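Local structure of vascular protein tyrosine phosphatase 1 (3I36) at residues L80-S85 with H282-V287; F203-W208 with I221-L226; I255-L260 with Y293-Q298. The protein probably catalyses, through its intracellular phosphatase domain, the hydrolysis of phosphotyrosine on proteins to tyrosine and phosphate. One frame throughout, in Å; residues are numbered along the deposited sequence. Where two conformers were deposited one is given.

From the N terminus, residues 80-85 come first; 282-287, near the end of the chain, close contact 1. Within that long loop lies the whole of contact 2, which closes a short loop between strand 196-205 and helix 218-231. Contact 3 opens next, at 255-260, before contact 1 has closed. It closes last, at 293-298, so contacts 1 and 3 cross along the chain. Contact 1 joins two loops, contact 2 joins the large sheet to a helix, and contact 3 pairs helix 249-267 with the last helix. Arg-224 of contact 2 forms a salt bridge with Asp-258 of contact 3. Val-287 of contact 1 packs on Tyr-293 and Leu-296.

Contact 1: residues L80-S85 with H282-V287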
loop_
_atom_site.group_PDB
_atom_site.type_symbol
_atom_site.label_atom_id
_atom_site.label_comp_id
_atom_site.label_asym_id
_atom_site.label_seq_id
_atom_site.Cartn_x
_atom_site.Cartn_y
_atom_site.Cartn_z
ATOM N N LEU A 80 8.819 -10.845 -2.129
ATOM C CA LEU A 80 8.570 -11.205 -3.511
ATOM C C LEU A 80 7.086 -11.371 -3.712
ATOM O O LEU A 80 6.417 -11.997 -2.900
ATOM C CB LEU A 80 9.248 -12.524 -3.842
ATOM C CG LEU A 80 10.732 -12.550 -3.506
ATOM C CD1 LEU A 80 11.296 -13.899 -3.902
ATOM C CD2 LEU A 80 11.467 -11.422 -4.228
ATOM N N PRO A 81 6.584 -10.847 -4.826
ATOM C CA PRO A 81 5.159 -10.948 -5.127
ATOM C C PRO A 81 4.789 -12.398 -5.419
ATOM O O PRO A 81 5.499 -13.088 -6.151
ATOM C CB PRO A 81 5.017 -10.107 -6.393
ATOM C CG PRO A 81 6.411 -10.183 -7.059
ATOM C CD PRO A 81 7.320 -10.078 -5.845
ATOM N N TYR A 82 3.676 -12.857 -4.859
ATOM C CA TYR A 82 3.152 -14.155 -5.235
ATOM C C TYR A 82 2.625 -14.083 -6.657
ATOM O O TYR A 82 2.026 -13.086 -7.057
ATOM C CB TYR A 82 2.029 -14.590 -4.287
ATOM C CG TYR A 82 2.485 -14.646 -2.859
ATOM C CD1 TYR A 82 3.643 -15.335 -2.517
ATOM C CD2 TYR A 82 1.761 -14.020 -1.846
ATOM C CE1 TYR A 82 4.085 -15.391 -1.210
ATOM C CE2 TYR A 82 2.194 -14.072 -0.525
ATOM C CZ TYR A 82 3.355 -14.759 -0.216
ATOM O OH TYR A 82 3.797 -14.834 1.076
ATOM N N ASP A 83 2.869 -15.144 -7.414
ATOM C CA ASP A 83 2.418 -15.226 -8.797
ATOM C C ASP A 83 0.916 -15.044 -8.884
ATOM O O ASP A 83 0.398 -14.454 -9.825
ATOM C CB ASP A 83 2.774 -16.590 -9.363
ATOM C CG ASP A 83 4.270 -16.796 -9.464
ATOM O OD1 ASP A 83 4.957 -15.824 -9.815
ATOM O OD2 ASP A 83 4.759 -17.909 -9.174
ATOM N N ILE A 84 0.212 -15.569 -7.896
ATOM C CA ILE A 84 -1.237 -15.602 -7.983
ATOM C C ILE A 84 -1.863 -14.203 -8.005
ATOM O O ILE A 84 -2.990 -14.029 -8.454
ATOM C CB ILE A 84 -1.834 -16.427 -6.821
ATOM C CG1 ILE A 84 -3.292 -16.786 -7.108
ATOM C CG2 ILE A 84 -1.671 -15.688 -5.500
ATOM C CD1 ILE A 84 -3.811 -17.896 -6.226
ATOM N N SER A 85 -1.125 -13.210 -7.526
ATOM C CA SER A 85 -1.685 -11.883 -7.353
ATOM C C SER A 85 -0.790 -10.815 -7.952
ATOM O O SER A 85 -1.084 -9.627 -7.850
ATOM C CB SER A 85 -1.842 -11.594 -5.854
ATOM O OG SER A 85 -0.585 -11.751 -5.201
ATOM N N HIS A 282 -2.097 -12.230 -0.629
ATOM C CA HIS A 282 -1.804 -11.503 -1.867
ATOM C C HIS A 282 -0.373 -11.010 -1.980
ATOM O O HIS A 282 0.124 -10.771 -3.071
ATOM C CB HIS A 282 -2.788 -10.357 -2.047
ATOM C CG HIS A 282 -4.155 -10.829 -2.401
ATOM N ND1 HIS A 282 -5.069 -11.234 -1.455
ATOM C CD2 HIS A 282 -4.740 -11.032 -3.605
ATOM C CE1 HIS A 282 -6.172 -11.633 -2.058
ATOM N NE2 HIS A 282 -5.999 -11.523 -3.361
ATOM N N ARG A 283 0.290 -10.852 -0.849
ATOM C CA ARG A 283 1.653 -10.359 -0.871
ATOM C C ARG A 283 2.213 -10.726 0.477
ATOM O O ARG A 283 1.495 -10.690 1.467
ATOM C CB ARG A 283 1.649 -8.845 -1.035
ATOM C CG ARG A 283 3.017 -8.198 -1.212
ATOM C CD ARG A 283 2.821 -6.773 -1.743
ATOM N NE ARG A 283 4.059 -5.993 -1.768
ATOM C CZ ARG A 283 4.990 -6.096 -2.715
ATOM N NH1 ARG A 283 4.836 -6.956 -3.716
ATOM N NH2 ARG A 283 6.070 -5.333 -2.658
ATOM N N PRO A 284 3.488 -11.102 0.518
ATOM C CA PRO A 284 4.085 -11.479 1.791
ATOM C C PRO A 284 4.106 -10.306 2.740
ATOM O O PRO A 284 4.120 -9.140 2.316
ATOM C CB PRO A 284 5.537 -11.818 1.402
ATOM C CG PRO A 284 5.748 -11.128 0.094
ATOM C CD PRO A 284 4.430 -11.290 -0.596
ATOM N N LEU A 285 4.085 -10.632 4.027
ATOM C CA LEU A 285 4.475 -9.703 5.076
ATOM C C LEU A 285 3.550 -8.509 5.259
ATOM O O LEU A 285 3.872 -7.600 6.011
ATOM C CB LEU A 285 5.894 -9.203 4.802
ATOM C CG LEU A 285 6.955 -10.290 4.895
ATOM C CD1 LEU A 285 8.274 -9.783 4.381
ATOM C CD2 LEU A 285 7.075 -10.784 6.348
ATOM N N MET A 286 2.420 -8.488 4.561
ATOM C CA MET A 286 1.521 -7.345 4.671
ATOM C C MET A 286 1.195 -7.137 6.137
ATOM O O MET A 286 0.747 -8.070 6.804
ATOM C CB MET A 286 0.248 -7.575 3.864
ATOM C CG MET A 286 0.516 -7.883 2.395
ATOM S SD MET A 286 1.575 -6.628 1.645
ATOM C CE MET A 286 0.513 -5.217 1.785
ATOM N N VAL A 287 1.443 -5.923 6.628
ATOM C CA VAL A 287 1.403 -5.625 8.057
ATOM C C VAL A 287 2.521 -6.444 8.678
ATOM O O VAL A 287 2.338 -7.567 9.154
ATOM C CB VAL A 287 0.023 -5.922 8.705
ATOM C CG1 VAL A 287 -0.006 -5.423 10.161
ATOM C CG2 VAL A 287 -1.076 -5.241 7.904
#
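Ser-85 OG lies between two oxygens, His-282 O across the contact and Asn-103 OD1 on strand 102-105; the modelled 2.4 Å from Ser-85 OG to His-282 O is doubtful, being very short. Residues 80-85 start with the Leu-Pro-Tyr-Asp end of the tyrosine phosphatase family motif that opens with Lys-Asn-Arg-Tyr. They meet the Arg-Pro-Leu-Met-Val part of 282-287, which leads to Gln-288, a likely substrate-binding residue. This second segment makes a type II turn from Arg-283 to Met-286. Tyr-82 covers the start of the turn. Its CG lies beside the backbone N and anti to the carbonyl carbon (chi1 -58°), which sends the ring across to Pro-284. Pro-284 CD sits over one ring face, 3.9 Å from the centroid of Tyr-82, in a CH-pi contact. His-282 C lies at the ring edge, 3.7 Å from Tyr-82 CD2. Arg-283 reaches the other way on an extended chain. Its hydrogen bonds run from NE to Gly-247 O, from NH2 to Ala-246 O and from NH1 to Asn-101 OD1. Ala-246 and Gly-247 belong to the loop that, by similarity, binds the substrate. Pro-81 CB meets the guanidinium edge 4.1 Å from Arg-283 NH1. The same CD atom of Pro-284 that meets the tyrosine ring also lies 3.1 Å from Leu-80 O.

Contact 2: residues F203-W208 with I221-L226; sequences FHFTSW and INFRYL
Phe-205 turns its ring edge to the face of Phe-223 in a T-shaped stack. The centroids of these two rings are 5.0 Å apart and the planes stand at 65°. The strand and the helix run antiparallel (172°), their axes 9.9 Å apart. Trp-208 begins the Trp-Pro-Asp loop of the tyrosine phosphatases, so the contact brackets the loop that carries Asp-210, a likely substrate-binding residue.

The tight part centres on Phe-223. Its CG stands anti to the backbone N (chi1 173°), and the ring enters the strand surface between Phe-203 and Phe-205. At the ring tip, Phe-223 CZ is 3.4 Å from Phe-203 CB. Over the ring face, Phe-205 CD2 lies 3.6 Å from Phe-223 CG. Phe-205 CB adds a CH-pi contact, 4.0 Å from the centroid of Phe-223. Val-141 and Trp-182, on the neighbouring strands, also touch the Phe-223 ring. The loose part is at Leu-226, which is partly exposed, although Trp-182 and Ile-184 of strand 182-191 cover part of it. Here Phe-203 CE1 is 4.4 Å from Leu-226 CB and 3.8 Å from Leu-226 O. The Phe-203 ring passes this residue obliquely.

Every side-chain atom that makes the contact is carbon. Across these segments the hold is therefore probably hydrophobic burial and dispersion, with a weak contribution from the ring edge over a pi face. Such bonding depends on close fit and on exclusion of water, and the fit is good at Phe-223 and poorer at Leu-226.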
loop_
_atom_site.group_PDB
_atom_site.type_symbol
_atom_site.label_atom_id
_atom_site.label_comp_id
_atom_site.label_asym_id
_atom_site.label_seq_id
_atom_site.Cartn_x
_atom_site.Cartn_y
_atom_site.Cartn_z
ATOM N N PHE A 203 -0.090 10.807 -2.854
ATOM C CA PHE A 203 -0.233 11.165 -1.456
ATOM C C PHE A 203 1.002 10.671 -0.762
ATOM O O PHE A 203 1.177 9.473 -0.555
ATOM C CB PHE A 203 -1.481 10.512 -0.887
ATOM C CG PHE A 203 -2.736 10.929 -1.596
ATOM C CD1 PHE A 203 -3.508 11.979 -1.118
ATOM C CD2 PHE A 203 -3.114 10.310 -2.770
ATOM C CE1 PHE A 203 -4.658 12.367 -1.778
ATOM C CE2 PHE A 203 -4.255 10.693 -3.436
ATOM C CZ PHE A 203 -5.034 11.721 -2.937
ATOM N N HIS A 204 1.877 11.605 -0.435
ATOM C CA HIS A 204 3.140 11.253 0.162
ATOM C C HIS A 204 3.081 11.485 1.658
ATOM O O HIS A 204 3.191 12.614 2.129
ATOM C CB HIS A 204 4.273 12.065 -0.454
ATOM C CG HIS A 204 5.626 11.551 -0.087
ATOM N ND1 HIS A 204 6.785 12.018 -0.660
ATOM C CD2 HIS A 204 5.995 10.574 0.774
ATOM C CE1 HIS A 204 7.818 11.373 -0.145
ATOM N NE2 HIS A 204 7.363 10.484 0.720
ATOM N N PHE A 205 2.871 10.402 2.397
ATOM C CA PHE A 205 2.893 10.446 3.844
ATOM C C PHE A 205 4.351 10.461 4.245
ATOM O O PHE A 205 5.052 9.462 4.106
ATOM C CB PHE A 205 2.238 9.202 4.407
ATOM C CG PHE A 205 1.902 9.303 5.859
ATOM C CD1 PHE A 205 2.699 8.685 6.811
ATOM C CD2 PHE A 205 0.792 10.029 6.276
ATOM C CE1 PHE A 205 2.388 8.773 8.157
ATOM C CE2 PHE A 205 0.469 10.116 7.613
ATOM C CZ PHE A 205 1.273 9.486 8.562
ATOM N N THR A 206 4.816 11.599 4.736
ATOM C CA THR A 206 6.237 11.755 4.990
ATOM C C THR A 206 6.564 11.604 6.463
ATOM O O THR A 206 7.732 11.645 6.851
ATOM C CB THR A 206 6.700 13.145 4.572
ATOM O OG1 THR A 206 5.874 14.117 5.224
ATOM C CG2 THR A 206 6.574 13.314 3.072
ATOM N N SER A 207 5.536 11.426 7.281
ATOM C CA SER A 207 5.708 11.548 8.719
ATOM C C SER A 207 5.590 10.238 9.485
ATOM O O SER A 207 5.451 10.238 10.694
ATOM C CB SER A 207 4.734 12.585 9.284
ATOM O OG SER A 207 3.397 12.245 8.979
ATOM N N TRP A 208 5.659 9.112 8.797
ATOM C CA TRP A 208 5.738 7.860 9.516
ATOM C C TRP A 208 7.079 7.836 10.252
ATOM O O TRP A 208 8.112 8.137 9.658
ATOM C CB TRP A 208 5.666 6.697 8.541
ATOM C CG TRP A 208 5.302 5.424 9.196
ATOM C CD1 TRP A 208 6.057 4.712 10.075
ATOM C CD2 TRP A 208 4.080 4.699 9.029
ATOM N NE1 TRP A 208 5.380 3.581 10.467
ATOM C CE2 TRP A 208 4.169 3.545 9.829
ATOM C CE3 TRP A 208 2.922 4.907 8.268
ATOM C CZ2 TRP A 208 3.135 2.610 9.908
ATOM C CZ3 TRP A 208 1.908 3.978 8.337
ATOM C CH2 TRP A 208 2.016 2.845 9.155
ATOM N N ILE A 221 -5.162 8.266 9.574
ATOM C CA ILE A 221 -6.568 8.089 9.233
ATOM C C ILE A 221 -7.081 9.274 8.413
ATOM O O ILE A 221 -7.779 9.088 7.421
ATOM C CB ILE A 221 -7.430 7.871 10.483
ATOM C CG1 ILE A 221 -7.157 6.485 11.073
ATOM C CG2 ILE A 221 -8.909 8.046 10.150
ATOM C CD1 ILE A 221 -7.589 6.330 12.529
ATOM N N ASN A 222 -6.728 10.492 8.819
ATOM C CA ASN A 222 -7.086 11.676 8.050
ATOM C C ASN A 222 -6.462 11.650 6.659
ATOM O O ASN A 222 -7.075 12.070 5.682
ATOM C CB ASN A 222 -6.668 12.940 8.800
ATOM C CG ASN A 222 -7.445 13.134 10.084
ATOM O OD1 ASN A 222 -8.552 12.613 10.242
ATOM N ND2 ASN A 222 -6.869 13.891 11.014
ATOM N N PHE A 223 -5.232 11.156 6.586
ATOM C CA PHE A 223 -4.530 11.013 5.320
ATOM C C PHE A 223 -5.292 10.018 4.451
ATOM O O PHE A 223 -5.531 10.275 3.269
ATOM C CB PHE A 223 -3.117 10.526 5.611
ATOM C CG PHE A 223 -2.318 10.172 4.409
ATOM C CD1 PHE A 223 -1.656 11.149 3.690
ATOM C CD2 PHE A 223 -2.160 8.848 4.037
ATOM C CE1 PHE A 223 -0.867 10.808 2.611
ATOM C CE2 PHE A 223 -1.377 8.508 2.948
ATOM C CZ PHE A 223 -0.727 9.497 2.237
ATOM N N ARG A 224 -5.682 8.885 5.030
ATOM C CA ARG A 224 -6.530 7.942 4.302
ATOM C C ARG A 224 -7.797 8.617 3.792
ATOM O O ARG A 224 -8.206 8.413 2.642
ATOM C CB ARG A 224 -6.922 6.705 5.130
ATOM C CG ARG A 224 -7.416 5.608 4.177
ATOM C CD ARG A 224 -8.771 4.925 4.454
ATOM N NE ARG A 224 -9.880 5.814 4.716
ATOM C CZ ARG A 224 -11.171 5.550 4.484
ATOM N NH1 ARG A 224 -11.585 4.434 3.903
ATOM N NH2 ARG A 224 -12.072 6.450 4.830
ATOM N N TYR A 225 -8.455 9.392 4.647
ATOM C CA TYR A 225 -9.646 10.108 4.206
ATOM C C TYR A 225 -9.347 11.011 3.014
ATOM O O TYR A 225 -10.155 11.112 2.100
ATOM C CB TYR A 225 -10.303 10.892 5.348
ATOM C CG TYR A 225 -11.131 10.014 6.259
ATOM C CD1 TYR A 225 -12.311 9.429 5.810
ATOM C CD2 TYR A 225 -10.728 9.756 7.561
ATOM C CE1 TYR A 225 -13.064 8.619 6.635
ATOM C CE2 TYR A 225 -11.483 8.954 8.397
ATOM C CZ TYR A 225 -12.642 8.387 7.928
ATOM O OH TYR A 225 -13.379 7.584 8.756
ATOM N N LEU A 226 -8.185 11.654 3.013
ATOM C CA LEU A 226 -7.819 12.507 1.879
ATOM C C LEU A 226 -7.717 11.686 0.599
ATOM O O LEU A 226 -8.239 12.068 -0.453
ATOM C CB LEU A 226 -6.498 13.224 2.148
ATOM C CG LEU A 226 -6.530 14.316 3.217
ATOM C CD1 LEU A 226 -5.190 15.025 3.295
ATOM C CD2 LEU A 226 -7.661 15.315 2.939
#

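Contact 3: residues I255-L260 with Y293-Q298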
loop_
_atom_site.group_PDB
_atom_site.type_symbol
_atom_site.label_atom_id
_atom_site.label_comp_id
_atom_site.label_asym_id
_atom_site.label_seq_id
_atom_site.Cartn_x
_atom_site.Cartn_y
_atom_site.Cartn_z
ATOM N N ILE A 255 -3.486 -0.105 3.792
ATOM C CA ILE A 255 -4.559 -0.776 3.076
ATOM C C ILE A 255 -5.556 -1.360 4.064
ATOM O O ILE A 255 -6.782 -1.235 3.898
ATOM C CB ILE A 255 -4.025 -1.873 2.167
ATOM C CG1 ILE A 255 -3.273 -1.243 0.988
ATOM C CG2 ILE A 255 -5.189 -2.761 1.679
ATOM C CD1 ILE A 255 -2.629 -2.268 0.095
ATOM N N ALA A 256 -5.036 -1.972 5.119
ATOM C CA ALA A 256 -5.917 -2.569 6.121
ATOM C C ALA A 256 -6.770 -1.496 6.775
ATOM O O ALA A 256 -7.958 -1.692 6.994
ATOM C CB ALA A 256 -5.106 -3.322 7.176
ATOM N N ILE A 257 -6.172 -0.350 7.085
ATOM C CA ILE A 257 -6.933 0.707 7.735
ATOM C C ILE A 257 -8.070 1.141 6.817
ATOM O O ILE A 257 -9.203 1.370 7.242
ATOM C CB ILE A 257 -6.046 1.930 7.967
ATOM C CG1 ILE A 257 -5.074 1.668 9.113
ATOM C CG2 ILE A 257 -6.895 3.164 8.245
ATOM C CD1 ILE A 257 -3.998 2.744 9.222
ATOM N N ASP A 258 -7.766 1.252 5.538
ATOM C CA ASP A 258 -8.783 1.702 4.591
ATOM C C ASP A 258 -9.936 0.713 4.586
ATOM O O ASP A 258 -11.119 1.087 4.618
ATOM C CB ASP A 258 -8.191 1.831 3.191
ATOM C CG ASP A 258 -9.224 2.268 2.168
ATOM O OD1 ASP A 258 -9.753 3.391 2.289
ATOM O OD2 ASP A 258 -9.502 1.486 1.241
ATOM N N ARG A 259 -9.583 -0.561 4.547
ATOM C CA ARG A 259 -10.579 -1.608 4.520
ATOM C C ARG A 259 -11.389 -1.658 5.805
ATOM O O ARG A 259 -12.604 -1.830 5.766
ATOM C CB ARG A 259 -9.905 -2.941 4.243
ATOM C CG ARG A 259 -9.329 -2.992 2.835
ATOM C CD ARG A 259 -8.596 -4.287 2.589
ATOM N NE ARG A 259 -9.468 -5.443 2.754
ATOM C CZ ARG A 259 -9.142 -6.679 2.390
ATOM N NH1 ARG A 259 -7.969 -6.909 1.812
ATOM N NH2 ARG A 259 -9.986 -7.682 2.600
ATOM N N LEU A 260 -10.709 -1.504 6.938
ATOM C CA LEU A 260 -11.374 -1.512 8.230
ATOM C C LEU A 260 -12.367 -0.379 8.333
ATOM O O LEU A 260 -13.448 -0.543 8.888
ATOM C CB LEU A 260 -10.346 -1.367 9.342
ATOM C CG LEU A 260 -9.623 -2.681 9.586
ATOM C CD1 LEU A 260 -8.347 -2.406 10.347
ATOM C CD2 LEU A 260 -10.561 -3.625 10.346
ATOM N N TYR A 293 0.332 -4.306 13.498
ATOM C CA TYR A 293 -0.927 -5.011 13.675
ATOM C C TYR A 293 -1.702 -4.436 14.856
ATOM O O TYR A 293 -2.917 -4.281 14.795
ATOM C CB TYR A 293 -0.669 -6.492 13.896
ATOM C CG TYR A 293 -1.921 -7.333 13.918
ATOM C CD1 TYR A 293 -2.516 -7.744 12.740
ATOM C CD2 TYR A 293 -2.511 -7.707 15.117
ATOM C CE1 TYR A 293 -3.652 -8.512 12.743
ATOM C CE2 TYR A 293 -3.649 -8.491 15.133
ATOM C CZ TYR A 293 -4.218 -8.883 13.935
ATOM O OH TYR A 293 -5.350 -9.659 13.919
ATOM N N VAL A 294 -0.995 -4.143 15.938
ATOM C CA VAL A 294 -1.643 -3.522 17.080
ATOM C C VAL A 294 -2.102 -2.125 16.703
ATOM O O VAL A 294 -3.194 -1.707 17.063
ATOM C CB VAL A 294 -0.717 -3.468 18.302
ATOM C CG1 VAL A 294 -1.378 -2.671 19.433
ATOM C CG2 VAL A 294 -0.383 -4.883 18.754
ATOM N N PHE A 295 -1.254 -1.411 15.968
ATOM C CA PHE A 295 -1.595 -0.080 15.470
ATOM C C PHE A 295 -2.909 -0.104 14.706
ATOM O O PHE A 295 -3.715 0.824 14.819
ATOM C CB PHE A 295 -0.461 0.457 14.596
ATOM C CG PHE A 295 -0.705 1.834 14.038
ATOM C CD1 PHE A 295 -0.489 2.967 14.816
ATOM C CD2 PHE A 295 -1.118 1.995 12.729
ATOM C CE1 PHE A 295 -0.691 4.233 14.291
ATOM C CE2 PHE A 295 -1.329 3.246 12.201
ATOM C CZ PHE A 295 -1.119 4.373 12.979
ATOM N N LEU A 296 -3.142 -1.164 13.930
ATOM C CA LEU A 296 -4.400 -1.276 13.185
ATOM C C LEU A 296 -5.541 -1.350 14.146
ATOM O O LEU A 296 -6.582 -0.719 13.977
ATOM C CB LEU A 296 -4.444 -2.567 12.385
ATOM C CG LEU A 296 -3.717 -2.549 11.074
ATOM C CD1 LEU A 296 -3.932 -3.891 10.404
ATOM C CD2 LEU A 296 -4.284 -1.400 10.251
ATOM N N ASN A 297 -5.348 -2.166 15.165
ATOM C CA ASN A 297 -6.384 -2.303 16.151
ATOM C C ASN A 297 -6.571 -0.981 16.865
ATOM O O ASN A 297 -7.692 -0.599 17.177
ATOM C CB ASN A 297 -6.039 -3.441 17.086
ATOM C CG ASN A 297 -6.267 -4.772 16.433
ATOM O OD1 ASN A 297 -5.368 -5.340 15.798
ATOM N ND2 ASN A 297 -7.490 -5.262 16.540
ATOM N N GLN A 298 -5.471 -0.274 17.106
ATOM C CA GLN A 298 -5.581 1.058 17.701
ATOM C C GLN A 298 -6.400 1.979 16.797
ATOM O O GLN A 298 -7.238 2.766 17.260
ATOM C CB GLN A 298 -4.200 1.667 17.938
ATOM C CG GLN A 298 -4.261 2.955 18.765
ATOM C CD GLN A 298 -4.771 2.691 20.164
ATOM O OE1 GLN A 298 -4.188 1.891 20.895
ATOM N NE2 GLN A 298 -5.866 3.359 20.545
#
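The Phe-295 ring is approached obliquely by a methyl of Ile-257, with Phe-295 CE2 4.0 Å from Ile-257 CD1. Elsewhere the same phenylalanine side chain touches Pro-214 and Thr-217, in the loop before helix 218-231. This is a helix pair of the phosphatase domain. Helix 249-267, which starts at the end of the phosphate-binding loop, packs beside the last helix, 290-305. The two segments run nearly side by side, with a crossing angle of -27° and axes 10.1 Å apart.

Leu-296 carries most of the contact. Both of its methyls reach Ala-256 CB, Leu-296 CD1 more closely at 3.5 Å and CD2 at 3.7 Å. CD2 also lies against the flank of Ile-257, 3.4 Å from Ile-257 CG1. The CD1 contact with Ala-256 and the CD2 contact with Ile-257 are tighter than usual for carbon pairs. CD2 also reaches Leu-260, whose CD1 is 4.2 Å from Leu-296 CD2; those two side chains cross at about a right angle. In Ile-257 the CG1 branch lies beside the backbone N (chi1 -74°). This branch serves both partners, with CG1 against Leu-296 and CD1 against Phe-295.

The charged residues of 255-260 form salt bridges elsewhere. Asp-258 bridges to Arg-224 and Arg-228, and Arg-259 to Asp-278. The interface between the two segments is buried and made of apolar side chains. Leu-296 CD2 comes within 3.8 Å of the backbone N of Ile-257, beside the small Ala-256. The hold comes from shape and from burial of hydrocarbon.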